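Phycocyanobilin lyase subunit alpha (PDB 5N3U) pairs with CpcF to form a lyase that is probably required for attaching the bilin chromophore to the phycocyanin alpha subunit, CpcA. Local coordinates at residues N13-L26 / Y36-A50. Residues are numbered along the deposited sequence; the frame is centred on the assembly and turned at random.
Sequences NGPQLTPELAIANL and YAAWWLGKYRVKESA
The hydroxyl of Tyr36 donates to Asn13 OD1, with OH and OD1 2.5 Å apart; the donor is tilted 30° from the carbonyl plane, and the approach is bent. OD1 itself lies at the edge of the tyrosine ring, which Tyr36, its CG trans to the main-chain N, sends out toward the 13-18 loop. Leu17 CD1 meets the ring's rim at CE1 and also rides over the pyrrole face of Trp40, 4.0 Å from the centroid and 17° off the normal. Leu17 CB sits over the centre of that indole face, while Tyr44 lies against the opposite one. Helix 19-25 and the 36-43 part of helix 31-43 run roughly antiparallel (142°) with axes 8.5 Å apart, an arrangement consistent with the paired helices of a HEAT-type alpha-solenoid. Small residues permit this spacing: Ala22 faces Ala37, with CA atoms 5.0 Å apart. Ala22 CB also lies 3.6 Å from Trp40 CE3 and equally near Leu41 CD2. With an alanine at Trp40, Leu17 CB and CD1 would probably lose the indole face beneath them, and a gap would open beside Ala22 CB and the Pro19 ring. Past the helix's other end Leu26 CD1 touches Leu41 CD1; at its start Pro19 CB packs 3.8 Å from Val46 CG1. Thr104 and Ala103 of the CpcF chain pack against Asn13 and Tyr36, respectively.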
# COMPACT_ATOMS: atom_id res chain seq x y z
N ASN A 13 -7.64 -8.60 0.01
CA ASN A 13 -7.35 -8.69 -1.48
C ASN A 13 -7.86 -10.02 -2.04
O ASN A 13 -7.40 -10.48 -3.13
CB ASN A 13 -5.85 -8.47 -1.87
CG ASN A 13 -4.97 -9.75 -1.79
OD1 ASN A 13 -5.16 -10.60 -0.94
ND2 ASN A 13 -4.00 -9.86 -2.64
N GLY A 14 -8.75 -10.66 -1.28
CA GLY A 14 -9.04 -12.06 -1.60
C GLY A 14 -9.76 -12.80 -0.50
O GLY A 14 -10.04 -12.21 0.51
N PRO A 15 -10.10 -14.09 -0.74
CA PRO A 15 -10.74 -14.87 0.34
C PRO A 15 -9.93 -14.73 1.65
O PRO A 15 -8.71 -14.54 1.63
CB PRO A 15 -10.80 -16.32 -0.22
CG PRO A 15 -10.03 -16.33 -1.50
CD PRO A 15 -9.93 -14.89 -1.97
N GLN A 16 -10.63 -14.69 2.77
CA GLN A 16 -9.97 -14.53 4.05
C GLN A 16 -9.53 -15.96 4.45
O GLN A 16 -10.34 -16.88 4.47
CB GLN A 16 -10.86 -13.88 5.10
CG GLN A 16 -10.05 -12.95 6.03
CD GLN A 16 -9.93 -11.51 5.51
OE1 GLN A 16 -10.93 -10.81 5.48
NE2 GLN A 16 -8.73 -11.06 5.13
N LEU A 17 -8.22 -16.14 4.64
CA LEU A 17 -7.64 -17.43 4.83
C LEU A 17 -6.95 -17.50 6.14
O LEU A 17 -6.62 -16.50 6.75
CB LEU A 17 -6.62 -17.73 3.73
CG LEU A 17 -7.15 -17.80 2.29
CD1 LEU A 17 -6.00 -18.06 1.37
CD2 LEU A 17 -8.24 -18.85 2.08
N THR A 18 -6.74 -18.75 6.57
CA THR A 18 -5.88 -19.09 7.68
C THR A 18 -4.86 -20.08 7.06
O THR A 18 -5.12 -20.67 5.98
CB THR A 18 -6.71 -19.80 8.79
OG1 THR A 18 -7.22 -21.03 8.26
CG2 THR A 18 -7.94 -18.98 9.24
N PRO A 19 -3.79 -20.38 7.79
CA PRO A 19 -2.87 -21.43 7.32
C PRO A 19 -3.54 -22.74 6.96
O PRO A 19 -3.33 -23.30 5.88
CB PRO A 19 -1.97 -21.62 8.54
CG PRO A 19 -1.90 -20.24 9.15
CD PRO A 19 -3.32 -19.76 9.06
N GLU A 20 -4.45 -23.20 7.82
CA GLU A 20 -5.10 -24.49 7.61
C GLU A 20 -5.92 -24.40 6.39
O GLU A 20 -5.97 -25.32 5.56
CB GLU A 20 -5.97 -24.93 8.85
CG GLU A 20 -5.31 -24.58 10.21
CD GLU A 20 -5.29 -23.05 10.51
OE1 GLU A 20 -6.36 -22.42 10.40
OE2 GLU A 20 -4.25 -22.47 10.85
N LEU A 21 -6.61 -23.28 6.24
CA LEU A 21 -7.50 -23.16 5.09
C LEU A 21 -6.72 -22.96 3.78
O LEU A 21 -7.04 -23.56 2.76
CB LEU A 21 -8.44 -22.00 5.33
CG LEU A 21 -9.66 -21.88 4.46
CD1 LEU A 21 -10.37 -23.20 4.14
CD2 LEU A 21 -10.55 -20.87 5.20
N ALA A 22 -5.65 -22.20 3.86
CA ALA A 22 -4.76 -22.06 2.68
C ALA A 22 -4.21 -23.39 2.28
O ALA A 22 -4.20 -23.74 1.14
CB ALA A 22 -3.59 -21.17 3.04
N ILE A 23 -3.76 -24.16 3.27
CA ILE A 23 -3.21 -25.48 2.95
C ILE A 23 -4.23 -26.33 2.33
O ILE A 23 -3.94 -26.91 1.29
CB ILE A 23 -2.60 -26.19 4.15
CG1 ILE A 23 -1.34 -25.45 4.61
CG2 ILE A 23 -2.18 -27.59 3.75
CD1 ILE A 23 -0.95 -25.69 6.03
N ALA A 24 -5.45 -26.37 2.91
CA ALA A 24 -6.53 -27.15 2.23
C ALA A 24 -6.85 -26.73 0.80
O ALA A 24 -7.02 -27.53 -0.15
CB ALA A 24 -7.79 -27.07 3.07
N ASN A 25 -6.96 -25.42 0.65
CA ASN A 25 -7.24 -24.86 -0.65
C ASN A 25 -6.21 -25.22 -1.72
O ASN A 25 -6.53 -25.16 -2.89
CB ASN A 25 -7.38 -23.34 -0.54
CG ASN A 25 -8.70 -22.88 0.13
OD1 ASN A 25 -9.66 -23.62 0.20
ND2 ASN A 25 -8.73 -21.66 0.56
N LEU A 26 -5.01 -25.64 -1.35
CA LEU A 26 -4.08 -26.20 -2.40
C LEU A 26 -4.62 -27.37 -3.21
O LEU A 26 -4.19 -27.57 -4.35
CB LEU A 26 -2.71 -26.55 -1.82
CG LEU A 26 -1.91 -25.30 -1.43
CD1 LEU A 26 -0.66 -25.66 -0.67
CD2 LEU A 26 -1.49 -24.58 -2.70
N TYR A 36 -3.97 -18.76 -5.56
CA TYR A 36 -4.01 -17.72 -4.58
C TYR A 36 -3.46 -18.23 -3.28
O TYR A 36 -2.63 -17.60 -2.61
CB TYR A 36 -5.45 -17.19 -4.45
CG TYR A 36 -5.49 -16.05 -3.47
CD1 TYR A 36 -5.66 -16.30 -2.15
CD2 TYR A 36 -5.30 -14.74 -3.89
CE1 TYR A 36 -5.66 -15.32 -1.23
CE2 TYR A 36 -5.30 -13.70 -2.98
CZ TYR A 36 -5.50 -14.02 -1.65
OH TYR A 36 -5.50 -13.07 -0.74
N ALA A 37 -3.85 -19.44 -2.92
CA ALA A 37 -3.41 -19.99 -1.65
C ALA A 37 -1.92 -20.20 -1.56
O ALA A 37 -1.32 -19.94 -0.56
CB ALA A 37 -4.14 -21.30 -1.38
N ALA A 38 -1.31 -20.73 -2.59
CA ALA A 38 0.13 -20.79 -2.68
C ALA A 38 0.81 -19.44 -2.57
O ALA A 38 1.77 -19.34 -1.78
CB ALA A 38 0.56 -21.43 -3.98
N TRP A 39 0.32 -18.39 -3.26
CA TRP A 39 0.85 -17.05 -3.00
C TRP A 39 0.69 -16.62 -1.55
O TRP A 39 1.60 -16.11 -0.92
CB TRP A 39 0.13 -16.02 -3.98
CG TRP A 39 0.44 -14.63 -3.66
CD1 TRP A 39 1.47 -13.91 -4.12
CD2 TRP A 39 -0.29 -13.78 -2.81
NE1 TRP A 39 1.50 -12.71 -3.54
CE2 TRP A 39 0.43 -12.57 -2.74
CE3 TRP A 39 -1.44 -13.94 -2.06
CZ2 TRP A 39 0.01 -11.48 -1.99
CZ3 TRP A 39 -1.88 -12.85 -1.29
CH2 TRP A 39 -1.13 -11.64 -1.25
N TRP A 40 -0.51 -16.87 -0.97
CA TRP A 40 -0.77 -16.45 0.39
C TRP A 40 0.18 -17.09 1.39
O TRP A 40 0.66 -16.43 2.34
CB TRP A 40 -2.21 -16.76 0.73
CG TRP A 40 -2.73 -16.18 1.99
CD1 TRP A 40 -3.48 -15.05 2.15
CD2 TRP A 40 -2.68 -16.81 3.28
NE1 TRP A 40 -3.83 -14.88 3.49
CE2 TRP A 40 -3.32 -15.94 4.20
CE3 TRP A 40 -2.10 -17.97 3.75
CZ2 TRP A 40 -3.44 -16.25 5.57
CZ3 TRP A 40 -2.19 -18.27 5.14
CH2 TRP A 40 -2.88 -17.40 6.01
N LEU A 41 0.46 -18.35 1.20
CA LEU A 41 1.35 -19.07 2.15
C LEU A 41 2.75 -18.47 2.16
O LEU A 41 3.33 -18.35 3.19
CB LEU A 41 1.39 -20.53 1.79
CG LEU A 41 0.12 -21.35 2.09
CD1 LEU A 41 0.17 -22.70 1.44
CD2 LEU A 41 -0.04 -21.45 3.59
N GLY A 42 3.22 -18.01 1.01
CA GLY A 42 4.54 -17.33 0.92
C GLY A 42 4.50 -15.96 1.41
O GLY A 42 5.41 -15.54 2.15
N LYS A 43 3.44 -15.23 1.09
CA LYS A 43 3.34 -13.87 1.52
C LYS A 43 3.31 -13.77 3.05
O LYS A 43 3.94 -12.92 3.64
CB LYS A 43 2.06 -13.33 0.92
CG LYS A 43 1.62 -11.94 1.43
CD LYS A 43 2.64 -10.87 1.18
CE LYS A 43 1.93 -9.59 1.61
NZ LYS A 43 2.71 -8.43 1.19
N TYR A 44 2.55 -14.65 3.69
CA TYR A 44 2.42 -14.66 5.15
C TYR A 44 3.45 -15.56 5.78
O TYR A 44 3.45 -15.74 7.01
CB TYR A 44 0.96 -15.05 5.55
CG TYR A 44 0.04 -13.94 5.13
CD1 TYR A 44 -0.44 -13.88 3.84
CD2 TYR A 44 -0.31 -12.94 6.02
CE1 TYR A 44 -1.25 -12.85 3.40
CE2 TYR A 44 -1.10 -11.87 5.59
CZ TYR A 44 -1.53 -11.82 4.26
OH TYR A 44 -2.31 -10.78 3.74
N ARG A 45 4.38 -16.09 5.01
CA ARG A 45 5.56 -16.82 5.57
C ARG A 45 5.10 -17.91 6.60
O ARG A 45 5.54 -17.94 7.72
CB ARG A 45 6.56 -15.89 6.18
CG ARG A 45 7.23 -15.05 5.10
CD ARG A 45 8.57 -14.58 5.58
NE ARG A 45 9.06 -13.58 4.63
CZ ARG A 45 10.13 -13.69 3.85
NH1 ARG A 45 10.92 -14.78 3.84
NH2 ARG A 45 10.42 -12.68 3.05
N VAL A 46 4.17 -18.74 6.16
CA VAL A 46 3.56 -19.76 6.96
C VAL A 46 4.49 -20.92 6.85
O VAL A 46 4.40 -21.73 5.92
CB VAL A 46 2.22 -20.12 6.37
CG1 VAL A 46 1.56 -21.27 7.11
CG2 VAL A 46 1.30 -18.90 6.41
N LYS A 47 5.39 -20.98 7.81
CA LYS A 47 6.45 -21.98 7.82
C LYS A 47 6.12 -23.37 8.43
O LYS A 47 6.94 -24.23 8.39
CB LYS A 47 7.66 -21.44 8.56
CG LYS A 47 8.03 -20.06 8.15
CD LYS A 47 9.29 -19.63 8.85
CE LYS A 47 10.11 -18.81 7.88
NZ LYS A 47 10.94 -17.81 8.57
N GLU A 48 4.92 -23.57 8.97
CA GLU A 48 4.46 -24.91 9.38
C GLU A 48 4.85 -26.01 8.43
O GLU A 48 4.70 -25.89 7.18
CB GLU A 48 2.95 -24.94 9.34
CG GLU A 48 2.30 -24.41 10.59
CD GLU A 48 0.83 -24.14 10.36
OE1 GLU A 48 0.33 -23.11 10.87
OE2 GLU A 48 0.21 -24.94 9.64
N SER A 49 5.23 -27.14 8.98
CA SER A 49 5.67 -28.22 8.14
C SER A 49 4.62 -28.66 7.16
O SER A 49 4.99 -29.10 6.06
CB SER A 49 6.20 -29.41 8.97
OG SER A 49 5.11 -29.90 9.76
N ALA A 50 3.32 -28.61 7.48
CA ALA A 50 2.36 -29.14 6.54
C ALA A 50 2.23 -28.15 5.34
O ALA A 50 1.92 -28.58 4.24
CB ALA A 50 0.99 -29.40 7.14